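PDB 2J1L: Rho-related gtp-binding protein RHOD from Homo sapiens, which is a small GTP-binding protein of the Rho branch of the Ras family, here holding guanosine-5'-diphosphate and a magnesium ion. Local coordinates for residues 47-55 against 190-200. Residues are numbered along the deposited sequence; the frame is centred on the assembly and turned at random.
Sequences KTSLLMVFA and ARLHDNVHAVF. With MG (magnesium ion), chain C; GDP (guanosine-5'-diphosphate), chain B.
One side of helix 47-55, with Leu-50, Val-53 and Phe-54, packs on both the loop 190-195 and the first turn of helix 196-209. Leu-50 lies beside Ala-190, and Phe-54 beside His-197. The axes of helix segments 47-55 and 196-200 pass 9.9 Å apart at -100°, close to perpendicular. No hydrogen bond joins the two segments; the contact is apolar and aromatic. Phe-54 has the largest share on its helix, just ahead of Val-53. Its ring forms an offset stack with Phe-200, centroids 4.4 Å apart and planes 11° from parallel. CB of Phe-200 also sits over the Phe-54 ring, 3.7 Å from CZ. The edge of Phe-54 turns to the face of His-197 in an offset edge-to-face pair, with CE1 of Phe-54 3.3 Å from ND1 of His-197. CG of Phe-54 is anti to the backbone N (chi1 -173°), which puts one face of the ring on Phe-200 and one edge toward His-197. Leu-84 and Ile-86 of strand 80-88 also touch the Phe-54 side chain, tying the cluster to the central sheet.

The fold is the Ras-type G domain, and both segments reach the nucleotide. Lys-47 and Thr-48 belong to the P-loop. NZ of Lys-47 donates a hydrogen bond to O2B of GDP at 2.8 Å, and OG1 of Thr-48 binds the magnesium ion. Across the contact, the backbone N of Arg-191 donates to O6 of the guanine at 3.1 Å.

Val-53 splits its two methyls. CG1, anti to the backbone N, lies over the face of the His-193 ring in a CH-pi contact and also meets CG1 of Val-196. CG2 packs on CB of Ala-190 at 3.9 Å. Leu-50 and Val-196 run alongside each other, pointing opposite ways, CD1 to CG2 4.1 Å. CG of Leu-50 also touches CE2 of Phe-200.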
loop_
_atom_site.group_PDB
_atom_site.type_symbol
_atom_site.label_atom_id
_atom_site.label_comp_id
_atom_site.label_asym_id
_atom_site.label_seq_id
_atom_site.Cartn_x
_atom_site.Cartn_y
_atom_site.Cartn_z
ATOM N N LYS A 47 -6.935 -2.550 -1.953
ATOM C CA LYS A 47 -6.267 -3.301 -0.896
ATOM C C LYS A 47 -6.563 -4.799 -0.968
ATOM O O LYS A 47 -5.643 -5.613 -1.064
ATOM C CB LYS A 47 -6.649 -2.731 0.478
ATOM C CG LYS A 47 -6.207 -1.237 0.683
ATOM C CD LYS A 47 -6.618 -0.594 2.024
ATOM C CE LYS A 47 -8.071 -0.859 2.495
ATOM N NZ LYS A 47 -9.097 -0.292 1.592
ATOM N N THR A 48 -7.838 -5.171 -0.942
ATOM C CA THR A 48 -8.228 -6.582 -0.954
ATOM C C THR A 48 -7.668 -7.284 -2.191
ATOM O O THR A 48 -7.192 -8.408 -2.117
ATOM C CB THR A 48 -9.763 -6.750 -0.890
ATOM O OG1 THR A 48 -10.298 -5.955 0.185
ATOM C CG2 THR A 48 -10.133 -8.215 -0.671
ATOM N N SER A 49 -7.691 -6.591 -3.322
ATOM C CA SER A 49 -7.195 -7.144 -4.596
ATOM C C SER A 49 -5.702 -7.377 -4.620
ATOM O O SER A 49 -5.211 -8.336 -5.217
ATOM C CB SER A 49 -7.551 -6.197 -5.732
ATOM O OG SER A 49 -8.943 -6.246 -5.932
ATOM N N LEU A 50 -4.980 -6.472 -3.994
ATOM C CA LEU A 50 -3.546 -6.628 -3.841
ATOM C C LEU A 50 -3.302 -7.973 -3.149
ATOM O O LEU A 50 -2.476 -8.780 -3.560
ATOM C CB LEU A 50 -3.017 -5.444 -3.020
ATOM C CG LEU A 50 -1.555 -5.058 -3.042
ATOM C CD1 LEU A 50 -1.164 -4.634 -4.452
ATOM C CD2 LEU A 50 -1.325 -3.924 -2.048
ATOM N N LEU A 51 -4.107 -8.238 -2.136
ATOM C CA LEU A 51 -3.939 -9.420 -1.301
ATOM C C LEU A 51 -4.247 -10.671 -2.060
ATOM O O LEU A 51 -3.503 -11.636 -1.977
ATOM C CB LEU A 51 -4.844 -9.332 -0.075
ATOM C CG LEU A 51 -4.088 -9.613 1.207
ATOM C CD1 LEU A 51 -4.992 -9.334 2.407
ATOM C CD2 LEU A 51 -3.554 -11.058 1.173
ATOM N N MET A 52 -5.341 -10.647 -2.816
ATOM C CA MET A 52 -5.727 -11.784 -3.664
ATOM C C MET A 52 -4.563 -12.208 -4.507
ATOM O O MET A 52 -4.141 -13.350 -4.455
ATOM C CB MET A 52 -6.856 -11.431 -4.646
ATOM C CG MET A 52 -8.146 -10.922 -4.036
ATOM S SD MET A 52 -8.778 -12.002 -2.754
ATOM N N VAL A 53 -4.058 -11.279 -5.305
ATOM C CA VAL A 53 -3.054 -11.623 -6.297
ATOM C C VAL A 53 -1.848 -12.228 -5.611
ATOM O O VAL A 53 -1.355 -13.285 -5.988
ATOM C CB VAL A 53 -2.637 -10.393 -7.105
ATOM C CG1 VAL A 53 -1.283 -10.646 -7.790
ATOM C CG2 VAL A 53 -3.766 -10.018 -8.112
ATOM N N PHE A 54 -1.397 -11.558 -4.565
ATOM C CA PHE A 54 -0.284 -12.061 -3.782
ATOM C C PHE A 54 -0.561 -13.481 -3.255
ATOM O O PHE A 54 0.233 -14.376 -3.459
ATOM C CB PHE A 54 0.029 -11.099 -2.637
ATOM C CG PHE A 54 1.259 -11.458 -1.879
ATOM C CD1 PHE A 54 2.462 -11.641 -2.540
ATOM C CD2 PHE A 54 1.220 -11.610 -0.507
ATOM C CE1 PHE A 54 3.618 -11.988 -1.850
ATOM C CE2 PHE A 54 2.375 -11.946 0.203
ATOM C CZ PHE A 54 3.581 -12.142 -0.480
ATOM N N ALA A 55 -1.708 -13.669 -2.604
ATOM C CA ALA A 55 -2.114 -14.985 -2.070
ATOM C C ALA A 55 -2.372 -16.000 -3.184
ATOM O O ALA A 55 -1.666 -16.993 -3.291
ATOM C CB ALA A 55 -3.376 -14.847 -1.147
ATOM N N ALA A 190 -2.396 -4.800 -9.292
ATOM C CA ALA A 190 -2.870 -6.133 -8.978
ATOM C C ALA A 190 -3.470 -6.772 -10.228
ATOM O O ALA A 190 -3.418 -7.986 -10.405
ATOM C CB ALA A 190 -3.881 -6.078 -7.862
ATOM N N ARG A 191 -4.017 -5.947 -11.117
ATOM C CA ARG A 191 -4.626 -6.438 -12.346
ATOM C C ARG A 191 -3.626 -7.136 -13.269
ATOM O O ARG A 191 -3.946 -8.170 -13.839
ATOM C CB ARG A 191 -5.301 -5.287 -13.101
ATOM C CG ARG A 191 -5.942 -5.693 -14.432
ATOM C CD ARG A 191 -7.140 -6.615 -14.201
ATOM N NE ARG A 191 -8.279 -5.860 -13.667
ATOM C CZ ARG A 191 -9.382 -5.540 -14.349
ATOM N NH1 ARG A 191 -9.547 -5.925 -15.615
ATOM N NH2 ARG A 191 -10.340 -4.836 -13.746
ATOM N N LEU A 192 -2.437 -6.559 -13.430
ATOM C CA LEU A 192 -1.416 -7.118 -14.313
ATOM C C LEU A 192 -0.378 -7.928 -13.551
ATOM O O LEU A 192 0.687 -8.212 -14.088
ATOM C CB LEU A 192 -0.698 -5.990 -15.056
ATOM C CG LEU A 192 -1.551 -4.998 -15.857
ATOM C CD1 LEU A 192 -0.673 -3.896 -16.454
ATOM C CD2 LEU A 192 -2.352 -5.715 -16.946
ATOM N N HIS A 193 -0.675 -8.287 -12.304
ATOM C CA HIS A 193 0.320 -8.881 -11.404
ATOM C C HIS A 193 1.671 -8.181 -11.552
ATOM O O HIS A 193 2.709 -8.823 -11.685
ATOM C CB HIS A 193 0.516 -10.374 -11.688
ATOM C CG HIS A 193 -0.717 -11.214 -11.522
ATOM N ND1 HIS A 193 -1.961 -10.826 -11.982
ATOM C CD2 HIS A 193 -0.879 -12.458 -11.001
ATOM C CE1 HIS A 193 -2.841 -11.779 -11.721
ATOM N NE2 HIS A 193 -2.210 -12.781 -11.130
ATOM N N ASP A 194 1.654 -6.860 -11.543
ATOM C CA ASP A 194 2.862 -6.083 -11.772
ATOM C C ASP A 194 3.389 -5.533 -10.445
ATOM O O ASP A 194 2.779 -4.671 -9.830
ATOM C CB ASP A 194 2.553 -4.954 -12.769
ATOM C CG ASP A 194 3.761 -4.072 -13.082
ATOM O OD1 ASP A 194 4.916 -4.475 -12.817
ATOM O OD2 ASP A 194 3.541 -2.961 -13.620
ATOM N N ASN A 195 4.508 -6.084 -9.998
ATOM C CA ASN A 195 5.257 -5.566 -8.867
ATOM C C ASN A 195 4.609 -5.797 -7.505
ATOM O O ASN A 195 4.973 -5.164 -6.515
ATOM C CB ASN A 195 5.517 -4.084 -9.052
ATOM C CG ASN A 195 6.781 -3.651 -8.383
ATOM O OD1 ASN A 195 7.827 -4.293 -8.561
ATOM N ND2 ASN A 195 6.712 -2.575 -7.595
ATOM N N VAL A 196 3.672 -6.730 -7.448
ATOM C CA VAL A 196 2.901 -6.984 -6.239
ATOM C C VAL A 196 3.721 -7.735 -5.175
ATOM O O VAL A 196 3.732 -7.340 -3.998
ATOM C CB VAL A 196 1.588 -7.717 -6.587
ATOM C CG1 VAL A 196 0.891 -8.221 -5.327
ATOM C CG2 VAL A 196 0.678 -6.755 -7.395
ATOM N N HIS A 197 4.420 -8.785 -5.582
ATOM C CA HIS A 197 5.338 -9.480 -4.685
ATOM C C HIS A 197 6.442 -8.585 -4.178
ATOM O O HIS A 197 6.881 -8.744 -3.032
ATOM C CB HIS A 197 6.022 -10.665 -5.381
ATOM C CG HIS A 197 5.126 -11.829 -5.598
ATOM N ND1 HIS A 197 5.068 -12.888 -4.716
ATOM C CD2 HIS A 197 4.245 -12.104 -6.592
ATOM C CE1 HIS A 197 4.194 -13.776 -5.169
ATOM N NE2 HIS A 197 3.689 -13.327 -6.311
ATOM N N ALA A 198 6.943 -7.703 -5.039
ATOM C CA ALA A 198 7.968 -6.762 -4.619
ATOM C C ALA A 198 7.436 -5.919 -3.476
ATOM O O ALA A 198 8.139 -5.714 -2.501
ATOM C CB ALA A 198 8.430 -5.871 -5.772
ATOM N N VAL A 199 6.189 -5.473 -3.557
ATOM C CA VAL A 199 5.643 -4.694 -2.453
ATOM C C VAL A 199 5.758 -5.451 -1.135
ATOM O O VAL A 199 6.189 -4.896 -0.134
ATOM C CB VAL A 199 4.168 -4.274 -2.660
ATOM C CG1 VAL A 199 3.688 -3.505 -1.463
ATOM C CG2 VAL A 199 4.005 -3.439 -3.943
ATOM N N PHE A 200 5.384 -6.714 -1.121
ATOM C CA PHE A 200 5.358 -7.430 0.140
ATOM C C PHE A 200 6.744 -7.897 0.576
ATOM O O PHE A 200 6.956 -8.158 1.745
ATOM C CB PHE A 200 4.370 -8.584 0.084
ATOM C CG PHE A 200 2.945 -8.131 0.088
ATOM C CD1 PHE A 200 2.289 -7.852 1.290
ATOM C CD2 PHE A 200 2.249 -7.949 -1.101
ATOM C CE1 PHE A 200 1.002 -7.431 1.298
ATOM C CE2 PHE A 200 0.937 -7.525 -1.077
ATOM C CZ PHE A 200 0.325 -7.252 0.122
HETATM MG MG MG C . -11.475 -3.946 0.569
HETATM P PB GDP B . -10.455 -2.160 -1.470
HETATM O O1B GDP B . -10.119 -3.561 -1.068
HETATM O O2B GDP B . -9.435 -1.173 -0.996
HETATM O O3B GDP B . -11.810 -1.801 -0.914
HETATM O O3A GDP B . -10.460 -2.100 -3.065
HETATM P PA GDP B . -10.713 -3.485 -3.873
HETATM O O1A GDP B . -9.535 -4.431 -3.819
HETATM O O2A GDP B . -11.911 -4.176 -3.276
HETATM O "O5'" GDP B . -10.933 -2.986 -5.396
HETATM C "C5'" GDP B . -11.786 -1.891 -5.700
HETATM C "C4'" GDP B . -12.047 -1.817 -7.194
HETATM O "O4'" GDP B . -10.863 -1.550 -7.969
HETATM C "C3'" GDP B . -12.562 -3.160 -7.712
HETATM O "O3'" GDP B . -13.348 -2.971 -8.904
HETATM C "C2'" GDP B . -11.319 -3.882 -8.124
HETATM O "O2'" GDP B . -11.555 -4.874 -9.109
HETATM C "C1'" GDP B . -10.551 -2.741 -8.729
HETATM N N9 GDP B . -9.113 -3.013 -8.703
HETATM C C8 GDP B . -8.365 -3.502 -7.695
HETATM N N7 GDP B . -7.054 -3.555 -8.071
HETATM C C5 GDP B . -6.975 -3.101 -9.330
HETATM C C6 GDP B . -5.907 -2.891 -10.305
HETATM O O6 GDP B . -4.700 -3.169 -10.043
HETATM N N1 GDP B . -6.277 -2.393 -11.489
HETATM C C2 GDP B . -7.554 -2.090 -11.803
HETATM N N2 GDP B . -7.829 -1.596 -13.033
HETATM N N3 GDP B . -8.589 -2.252 -10.958
HETATM C C4 GDP B . -8.336 -2.744 -9.735
HETATM O O HOH W 1 -10.161 -4.182 2.304
HETATM O O HOH W 2 -12.378 -5.204 -0.942
HETATM O O HOH W 3 -12.231 -5.732 1.505
#